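Local structure of methionine-R-sulfoxide reductase (Neisseria meningitidis, 3MMH) at residues A34-T39 with F54-T59; G129-D134 with L147-L152. The protein catalyses the thiol-dependent reduction of free methionine-R-sulfoxide to methionine, within a GAF-type domain. All coordinates share one frame; numbering follows the deposited sequence. Where two conformers were deposited one is given.

Contact 1. Residues A34-T39 with F54-T59; sequences ANLANT and FYLVDT. With SME (methionine sulfoxide), chain C.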
ATOM      1  N   ALA A  34      -8.509  -2.553  -0.296  1.00  9.16           N
ATOM      2  CA  ALA A  34      -8.084  -2.921  -1.631  1.00  9.70           C
ATOM      3  C   ALA A  34      -8.183  -1.731  -2.578  1.00  8.69           C
ATOM      4  O   ALA A  34      -7.301  -1.459  -3.396  1.00  9.13           O
ATOM      5  CB  ALA A  34      -8.878  -4.120  -2.182  1.00 10.66           C
ATOM      6  N   ASN A  35      -9.284  -0.988  -2.494  1.00  8.55           N
ATOM      7  CA  ASN A  35      -9.517   0.166  -3.324  1.00  8.80           C
ATOM      8  C   ASN A  35      -8.522   1.290  -3.066  1.00  7.79           C
ATOM      9  O   ASN A  35      -8.024   1.929  -3.989  1.00  8.57           O
ATOM     10  CB  ASN A  35     -10.939   0.643  -3.278  1.00  9.32           C
ATOM     11  CG  ASN A  35     -11.891  -0.201  -4.111  1.00 10.15           C
ATOM     12  OD1 ASN A  35     -11.471  -0.792  -5.078  1.00 10.64           O
ATOM     13  ND2 ASN A  35     -13.183  -0.203  -3.708  1.00 11.16           N
ATOM     14  N   LEU A  36      -8.219   1.530  -1.795  1.00  8.32           N
ATOM     15  CA  LEU A  36      -7.197   2.523  -1.455  1.00  8.46           C
ATOM     16  C   LEU A  36      -5.856   2.110  -1.998  1.00  7.60           C
ATOM     17  O   LEU A  36      -5.069   2.920  -2.512  1.00  8.24           O
ATOM     18  CB  LEU A  36      -7.123   2.747   0.068  1.00  8.45           C
ATOM     19  CG  LEU A  36      -8.401   3.394   0.668  1.00  9.54           C
ATOM     20  CD1 LEU A  36      -8.222   3.459   2.199  1.00 11.42           C
ATOM     21  CD2 LEU A  36      -8.786   4.714   0.039  1.00 10.57           C
ATOM     22  N   ALA A  37      -5.520   0.827  -1.855  1.00  7.69           N
ATOM     23  CA  ALA A  37      -4.240   0.298  -2.315  1.00  7.54           C
ATOM     24  C   ALA A  37      -4.096   0.450  -3.802  1.00  7.72           C
ATOM     25  O   ALA A  37      -3.053   0.917  -4.336  1.00  7.80           O
ATOM     26  CB  ALA A  37      -4.058  -1.140  -1.847  1.00  9.15           C
ATOM     27  N   ASN A  38      -5.122   0.096  -4.579  1.00  7.82           N
ATOM     28  CA  ASN A  38      -5.020   0.246  -6.033  1.00  8.05           C
ATOM     29  C   ASN A  38      -5.039   1.755  -6.428  1.00  7.39           C
ATOM     30  O   ASN A  38      -4.373   2.116  -7.404  1.00  8.09           O
ATOM     31  CB  ASN A  38      -6.126  -0.511  -6.798  1.00  8.76           C
ATOM     32  CG  ASN A  38      -5.708  -1.920  -7.158  1.00  8.53           C
ATOM     33  OD1 ASN A  38      -4.422  -2.137  -7.171  1.00 12.17           O
ATOM     34  ND2 ASN A  38      -6.590  -2.817  -7.322  1.00  7.10           N
ATOM     35  N   THR A  39      -5.751   2.599  -5.707  1.00  7.88           N
ATOM     36  CA  THR A  39      -5.719   4.021  -6.027  1.00  7.82           C
ATOM     37  C   THR A  39      -4.321   4.614  -5.839  1.00  8.27           C
ATOM     38  O   THR A  39      -3.817   5.333  -6.682  1.00  8.01           O
ATOM     39  CB  THR A  39      -6.749   4.807  -5.156  1.00  8.39           C
ATOM     40  OG1 THR A  39      -8.076   4.309  -5.486  1.00  9.09           O
ATOM     41  CG2 THR A  39      -6.740   6.273  -5.444  1.00  9.38           C
ATOM     42  N   PHE A  54      -2.725   7.017   1.966  1.00  7.68           N
ATOM     43  CA  PHE A  54      -3.864   7.337   2.819  1.00  7.87           C
ATOM     44  C   PHE A  54      -3.541   7.156   4.273  1.00  8.16           C
ATOM     45  O   PHE A  54      -2.812   6.213   4.642  1.00  8.62           O
ATOM     46  CB  PHE A  54      -5.064   6.484   2.442  1.00  8.50           C
ATOM     47  CG  PHE A  54      -5.519   6.688   1.009  1.00  8.64           C
ATOM     48  CD1 PHE A  54      -6.384   7.702   0.693  1.00  8.62           C
ATOM     49  CD2 PHE A  54      -4.963   5.943  -0.028  1.00  8.57           C
ATOM     50  CE1 PHE A  54      -6.743   7.886  -0.644  1.00  9.11           C
ATOM     51  CE2 PHE A  54      -5.335   6.117  -1.352  1.00  8.35           C
ATOM     52  CZ  PHE A  54      -6.210   7.148  -1.627  1.00  9.44           C
ATOM     53  N   TYR A  55      -4.203   7.960   5.088  1.00  8.76           N
ATOM     54  CA  TYR A  55      -4.378   7.704   6.513  1.00  9.62           C
ATOM     55  C   TYR A  55      -5.852   7.695   6.811  1.00  9.25           C
ATOM     56  O   TYR A  55      -6.615   8.456   6.184  1.00 10.93           O
ATOM     57  CB  TYR A  55      -3.713   8.791   7.382  1.00  9.76           C
ATOM     58  CG  TYR A  55      -2.229   8.804   7.423  1.00 10.56           C
ATOM     59  CD1 TYR A  55      -1.554   8.333   8.564  1.00 10.64           C
ATOM     60  CD2 TYR A  55      -1.432   9.316   6.370  1.00 10.29           C
ATOM     61  CE1 TYR A  55      -0.202   8.310   8.617  1.00 10.59           C
ATOM     62  CE2 TYR A  55      -0.054   9.300   6.421  1.00 11.56           C
ATOM     63  CZ  TYR A  55       0.588   8.770   7.553  1.00 10.52           C
ATOM     64  OH  TYR A  55       1.955   8.726   7.601  1.00 12.06           O
ATOM     65  N   LEU A  56      -6.273   6.904   7.760  1.00  9.46           N
ATOM     66  CA  LEU A  56      -7.695   6.730   8.112  1.00 10.55           C
ATOM     67  C   LEU A  56      -7.916   7.102   9.574  1.00 10.95           C
ATOM     68  O   LEU A  56      -7.068   6.807  10.428  1.00 12.23           O
ATOM     69  CB  LEU A  56      -8.196   5.303   7.825  1.00 11.26           C
ATOM     70  CG  LEU A  56      -8.157   4.920   6.345  1.00 12.56           C
ATOM     71  CD1 LEU A  56      -8.486   3.423   6.192  1.00 15.33           C
ATOM     72  CD2 LEU A  56      -9.007   5.832   5.453  1.00 15.49           C
ATOM     73  N   VAL A  57      -9.024   7.748   9.865  1.00 11.62           N
ATOM     74  CA  VAL A  57      -9.319   8.160  11.225  1.00 12.46           C
ATOM     75  C   VAL A  57      -9.619   6.941  12.120  1.00 13.43           C
ATOM     76  O   VAL A  57     -10.472   6.123  11.763  1.00 15.97           O
ATOM     77  CB  VAL A  57     -10.502   9.166  11.245  1.00 13.38           C
ATOM     78  CG1 VAL A  57     -10.975   9.398  12.676  1.00 15.58           C
ATOM     79  CG2 VAL A  57     -10.116  10.455  10.546  1.00 14.98           C
ATOM     80  N   ASP A  58      -8.978   6.905  13.272  1.00 13.41           N
ATOM     81  CA  ASP A  58      -9.228   5.990  14.362  1.00 16.89           C
ATOM     82  C   ASP A  58      -9.949   6.735  15.432  1.00 16.82           C
ATOM     83  O   ASP A  58      -9.341   7.526  16.157  1.00 20.00           O
ATOM     84  CB  ASP A  58      -7.943   5.412  14.931  1.00 17.13           C
ATOM     85  CG  ASP A  58      -8.184   4.398  15.999  1.00 21.96           C
ATOM     86  OD1 ASP A  58      -9.267   3.864  16.162  1.00 26.79           O
ATOM     87  OD2 ASP A  58      -7.232   4.177  16.746  1.00 30.01           O
ATOM     88  N   THR A  59     -11.254   6.528  15.543  1.00 19.39           N
ATOM     89  CA  THR A  59     -12.025   7.202  16.575  1.00 23.31           C
ATOM     90  C   THR A  59     -11.670   6.751  18.002  1.00 22.39           C
ATOM     91  O   THR A  59     -11.823   7.551  18.958  1.00 28.78           O
ATOM     92  CB  THR A  59     -13.509   7.012  16.287  1.00 26.12           C
ATOM     93  OG1 THR A  59     -13.788   5.610  16.163  1.00 28.27           O
ATOM     94  CG2 THR A  59     -13.957   7.680  14.971  1.00 28.16           C
TER
HETATM   95  N   SME C 168       3.854  15.248   6.126  1.00 13.70           N
HETATM   96  CA  SME C 168       2.647  14.716   6.802  1.00 13.31           C
HETATM   97  CB  SME C 168       2.890  13.355   7.487  1.00 14.55           C
HETATM   98  CG  SME C 168       2.733  12.120   6.585  1.00 14.03           C
HETATM   99  S   SME C 168       4.133  11.828   5.581  1.00 20.21           S
HETATM  100  OE  SME C 168       4.798  12.925   4.903  1.00 26.51           O
HETATM  101  CE  SME C 168       3.568  10.459   4.661  1.00 14.89           C
HETATM  102  C   SME C 168       2.087  15.738   7.753  1.00 13.49           C
HETATM  103  O   SME C 168       1.019  15.469   8.319  1.00 13.58           O
HETATM  104  OXT SME C 168       2.709  16.857   7.915  1.00 14.17           O
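Leu-36 and Phe-54 join helix 32-47 to strand 51-58 of the GAF fold, an antiparallel sheet with helices packed on one side and, here, the substrate on the other. The helix and strand segments run nearly antiparallel, at 153°, with their axes 10.4 Å apart, and side chains fill the gap. The Leu-36 methyl CD2 sits over one face of the Phe-54 ring, 3.7 Å from the centroid and only 4° off the ring normal, a CH-pi contact aimed at the middle of the ring. Phe-54 CG lies anti to its own carbonyl carbon, which carries the ring off the strand to the helix, where Thr-39 CG2 meets its edge in plane at CZ. Leu-156 of helix 143-165 also touches this ring. The second branch of Leu-36, CD1, meets Leu-56 CD1 tip to tip at 4.0 Å, so the two methyls of Leu-36 meet Phe-54 and Leu-56, the alternate residues of the strand that face the helix. Between them, Tyr-55 points to the other face of the sheet, where its OH is hydrogen-bonded to Cys-75 O and lies 3.6 Å from CG of the methionine sulfoxide. Thr-39 turns its polar branch back to the helix: OG1 donates to Asn-35 O at 2.8 Å, tilted 33° from the carbonyl plane, while Thr-39 N reaches the same oxygen from the opposite face.

Contact 2. Residues G129-D134 with L147-L152; sequences GVLDAD and LYLGEL. With SME (methionine sulfoxide), chain C.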
ATOM      1  N   GLY A 129     -10.694  10.143   6.879  1.00 11.73           N
ATOM      2  CA  GLY A 129      -9.292   9.940   6.497  1.00 10.97           C
ATOM      3  C   GLY A 129      -8.819  11.032   5.580  1.00 10.04           C
ATOM      4  O   GLY A 129      -9.558  11.980   5.297  1.00 11.03           O
ATOM      5  N   VAL A 130      -7.611  10.870   5.069  1.00  9.26           N
ATOM      6  CA  VAL A 130      -7.014  11.811   4.150  1.00  9.45           C
ATOM      7  C   VAL A 130      -6.236  11.062   3.078  1.00  8.77           C
ATOM      8  O   VAL A 130      -5.686   9.977   3.329  1.00  9.06           O
ATOM      9  CB  VAL A 130      -6.123  12.858   4.818  1.00 10.83           C
ATOM     10  CG1 VAL A 130      -6.855  13.671   5.924  1.00 12.41           C
ATOM     11  CG2 VAL A 130      -4.833  12.217   5.406  1.00 11.30           C
ATOM     12  N   LEU A 131      -6.168  11.680   1.906  1.00  9.06           N
ATOM     13  CA  LEU A 131      -5.196  11.409   0.852  1.00  8.19           C
ATOM     14  C   LEU A 131      -4.009  12.336   1.019  1.00  9.23           C
ATOM     15  O   LEU A 131      -4.237  13.539   1.063  1.00 10.82           O
ATOM     16  CB  LEU A 131      -5.856  11.545  -0.496  1.00  9.84           C
ATOM     17  CG  LEU A 131      -5.094  11.140  -1.756  1.00 12.23           C
ATOM     18  CD1 LEU A 131      -6.077  10.950  -2.967  1.00 14.12           C
ATOM     19  CD2 LEU A 131      -3.961  12.015  -2.098  1.00 15.03           C
ATOM     20  N   ASP A 132      -2.837  11.792   1.141  1.00  8.90           N
ATOM     21  CA  ASP A 132      -1.638  12.599   1.274  1.00  8.87           C
ATOM     22  C   ASP A 132      -0.679  12.257   0.132  1.00  9.05           C
ATOM     23  O   ASP A 132      -0.443  11.086  -0.162  1.00  9.65           O
ATOM     24  CB  ASP A 132      -0.930  12.267   2.614  1.00 10.52           C
ATOM     25  CG  ASP A 132       0.308  13.047   2.808  1.00 12.07           C
ATOM     26  OD1 ASP A 132       0.278  14.229   2.656  1.00 13.30           O
ATOM     27  OD2 ASP A 132       1.307  12.495   3.257  1.00 20.31           O
ATOM     28  N   ALA A 133      -0.105  13.284  -0.468  1.00  8.61           N
ATOM     29  CA  ALA A 133       0.900  13.128  -1.510  1.00  8.04           C
ATOM     30  C   ALA A 133       2.079  14.075  -1.214  1.00  9.10           C
ATOM     31  O   ALA A 133       1.842  15.213  -0.799  1.00  9.66           O
ATOM     32  CB  ALA A 133       0.405  13.332  -2.894  1.00 10.11           C
ATOM     33  N   ASP A 134       3.282  13.554  -1.455  0.50  8.69           N
ATOM     34  CA  ASP A 134       4.492  14.276  -1.121  0.50  8.78           C
ATOM     35  C   ASP A 134       5.472  14.202  -2.296  0.50  7.40           C
ATOM     36  O   ASP A 134       5.474  13.242  -3.049  0.50  6.44           O
ATOM     37  CB  ASP A 134       5.120  13.744   0.213  0.50  9.90           C
ATOM     38  CG  ASP A 134       4.151  13.749   1.358  0.50 11.37           C
ATOM     39  OD1 ASP A 134       4.153  14.740   2.099  0.50 10.44           O
ATOM     40  OD2 ASP A 134       3.394  12.737   1.470  0.50 11.36           O
ATOM     41  N   LEU A 147      -7.881  20.550  -7.250  1.00 11.45           N
ATOM     42  CA  LEU A 147      -9.139  20.308  -7.936  0.70 11.41           C
ATOM     43  C   LEU A 147      -9.355  18.802  -8.188  1.00 10.20           C
ATOM     44  O   LEU A 147     -10.381  18.232  -7.825  1.00 10.93           O
ATOM     45  CB  LEU A 147      -9.204  21.084  -9.251  0.70 13.19           C
ATOM     46  CG  LEU A 147     -10.534  20.948 -10.014  0.70 13.96           C
ATOM     47  CD1 LEU A 147     -11.557  21.893  -9.354  0.70 14.24           C
ATOM     48  CD2 LEU A 147     -10.351  21.328 -11.504  0.70 14.26           C
ATOM     49  N   TYR A 148      -8.405  18.177  -8.845  1.00 10.97           N
ATOM     50  CA  TYR A 148      -8.580  16.801  -9.267  1.00 10.12           C
ATOM     51  C   TYR A 148      -8.437  15.786  -8.180  1.00 10.14           C
ATOM     52  O   TYR A 148      -9.221  14.829  -8.137  1.00 10.61           O
ATOM     53  CB  TYR A 148      -7.664  16.500 -10.463  1.00 10.86           C
ATOM     54  CG  TYR A 148      -8.150  17.171 -11.720  1.00 12.25           C
ATOM     55  CD1 TYR A 148      -9.398  16.896 -12.282  1.00 13.88           C
ATOM     56  CD2 TYR A 148      -7.311  18.011 -12.455  1.00 13.20           C
ATOM     57  CE1 TYR A 148      -9.799  17.539 -13.453  1.00 15.30           C
ATOM     58  CE2 TYR A 148      -7.736  18.596 -13.642  1.00 14.43           C
ATOM     59  CZ  TYR A 148      -8.994  18.387 -14.107  1.00 14.43           C
ATOM     60  OH  TYR A 148      -9.402  19.004 -15.296  1.00 18.69           O
ATOM     61  N   LEU A 149      -7.564  15.998  -7.201  1.00  9.66           N
ATOM     62  CA  LEU A 149      -7.562  15.083  -6.044  1.00  9.98           C
ATOM     63  C   LEU A 149      -8.786  15.309  -5.204  1.00  9.07           C
ATOM     64  O   LEU A 149      -9.273  14.359  -4.569  1.00 10.07           O
ATOM     65  CB  LEU A 149      -6.278  15.205  -5.223  1.00  9.61           C
ATOM     66  CG  LEU A 149      -4.994  14.769  -5.964  1.00  9.56           C
ATOM     67  CD1 LEU A 149      -3.776  15.148  -5.163  1.00 10.91           C
ATOM     68  CD2 LEU A 149      -5.033  13.261  -6.270  1.00 10.89           C
ATOM     69  N   GLY A 150      -9.377  16.511  -5.195  1.00 10.58           N
ATOM     70  CA  GLY A 150     -10.677  16.674  -4.562  1.00 11.31           C
ATOM     71  C   GLY A 150     -11.768  15.901  -5.240  1.00 10.96           C
ATOM     72  O   GLY A 150     -12.618  15.303  -4.549  1.00 12.88           O
ATOM     73  N   GLU A 151     -11.747  15.837  -6.557  1.00 11.62           N
ATOM     74  CA  GLU A 151     -12.734  15.000  -7.254  1.00 12.44           C
ATOM     75  C   GLU A 151     -12.468  13.525  -7.006  1.00 11.17           C
ATOM     76  O   GLU A 151     -13.421  12.760  -6.856  1.00 11.89           O
ATOM     77  CB  GLU A 151     -12.661  15.300  -8.760  1.00 14.30           C
ATOM     78  CG  GLU A 151     -13.174  16.673  -9.200  1.00 20.02           C
ATOM     79  CD  GLU A 151     -14.585  16.954  -8.691  0.80 23.84           C
ATOM     80  OE1 GLU A 151     -15.449  16.086  -8.822  0.80 31.72           O
ATOM     81  OE2 GLU A 151     -14.757  18.003  -8.043  0.80 34.95           O
ATOM     82  N   LEU A 152     -11.223  13.096  -6.922  1.00 10.44           N
ATOM     83  CA  LEU A 152     -10.890  11.745  -6.580  1.00 10.46           C
ATOM     84  C   LEU A 152     -11.433  11.399  -5.167  1.00 10.10           C
ATOM     85  O   LEU A 152     -11.943  10.290  -4.945  1.00 10.34           O
ATOM     86  CB  LEU A 152      -9.404  11.509  -6.656  1.00 10.20           C
ATOM     87  CG  LEU A 152      -8.965  10.083  -6.276  1.00 11.25           C
ATOM     88  CD1 LEU A 152      -9.640   9.018  -7.116  1.00 12.69           C
ATOM     89  CD2 LEU A 152      -7.423  10.006  -6.437  1.00 12.68           C
TER
HETATM   90  N   SME C 168       3.854  15.248   6.126  1.00 13.70           N
HETATM   91  CA  SME C 168       2.647  14.716   6.802  1.00 13.31           C
HETATM   92  CB  SME C 168       2.890  13.355   7.487  1.00 14.55           C
HETATM   93  CG  SME C 168       2.733  12.120   6.585  1.00 14.03           C
HETATM   94  S   SME C 168       4.133  11.828   5.581  1.00 20.21           S
HETATM   95  OE  SME C 168       4.798  12.925   4.903  1.00 26.51           O
HETATM   96  CE  SME C 168       3.568  10.459   4.661  1.00 14.89           C
HETATM   97  C   SME C 168       2.087  15.738   7.753  1.00 13.49           C
HETATM   98  O   SME C 168       1.019  15.469   8.319  1.00 13.58           O
HETATM   99  OXT SME C 168       2.709  16.857   7.915  1.00 14.17           O
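Strand segment 129-134 is extended and helix segment 147-152 packs against one face of it, the CA atoms of Leu-131 and Leu-149 being 8.2 Å apart at the nearest pair. No hydrogen bond links the two; this is a helix-on-sheet contact of the GAF domain made by leucines. Leu-131 holds CG anti to its backbone N (chi1 -172°), extending its CD1 methyl into the layer between sheet and helix. There Leu-131 CD1 meets Leu-152 CD2 at 3.8 Å and, more loosely, Leu-149 CD2 at 4.2 Å; the two helix residues are three positions apart, about one turn, and the Leu-131 side chain lies roughly perpendicular to both. Ile-22 of helix 11-27 adjoins Leu-152, and Ile-117 and Val-119 of the neighbouring strand adjoin Leu-149, continuing the apolar layer. Asp-132 points away from the helix into the substrate pocket, its OD2 3.4 Å from the methyl carbon CE of the methionine sulfoxide. Asp-134 also lines this pocket. The strand thus has two chemically distinct faces: an apolar surface, carried here by Leu-131, under the helix, and a wall of carboxylates, Asp-132 and Asp-134 with Glu-116 close by, facing the bound substrate.

Contacts 1 and 2 lie in series along the chain, the first closing before the second opens, and their centres are about 12 Å apart. Strands 51-58 and 126-135 are antiparallel neighbours in one sheet, and Tyr-55 O and Val-130 N, 2.8 Å apart, probably form a hydrogen bond between them. Phe-54 CE1 also packs on Leu-131 CB at 3.8 Å. On the helical side, Thr-39 touches Leu-152, so helices 32-47 and 143-165 share one apolar layer with the two strands. Both strands present residues of the methionine sulfoxide pocket on the side of the sheet remote from these two helices.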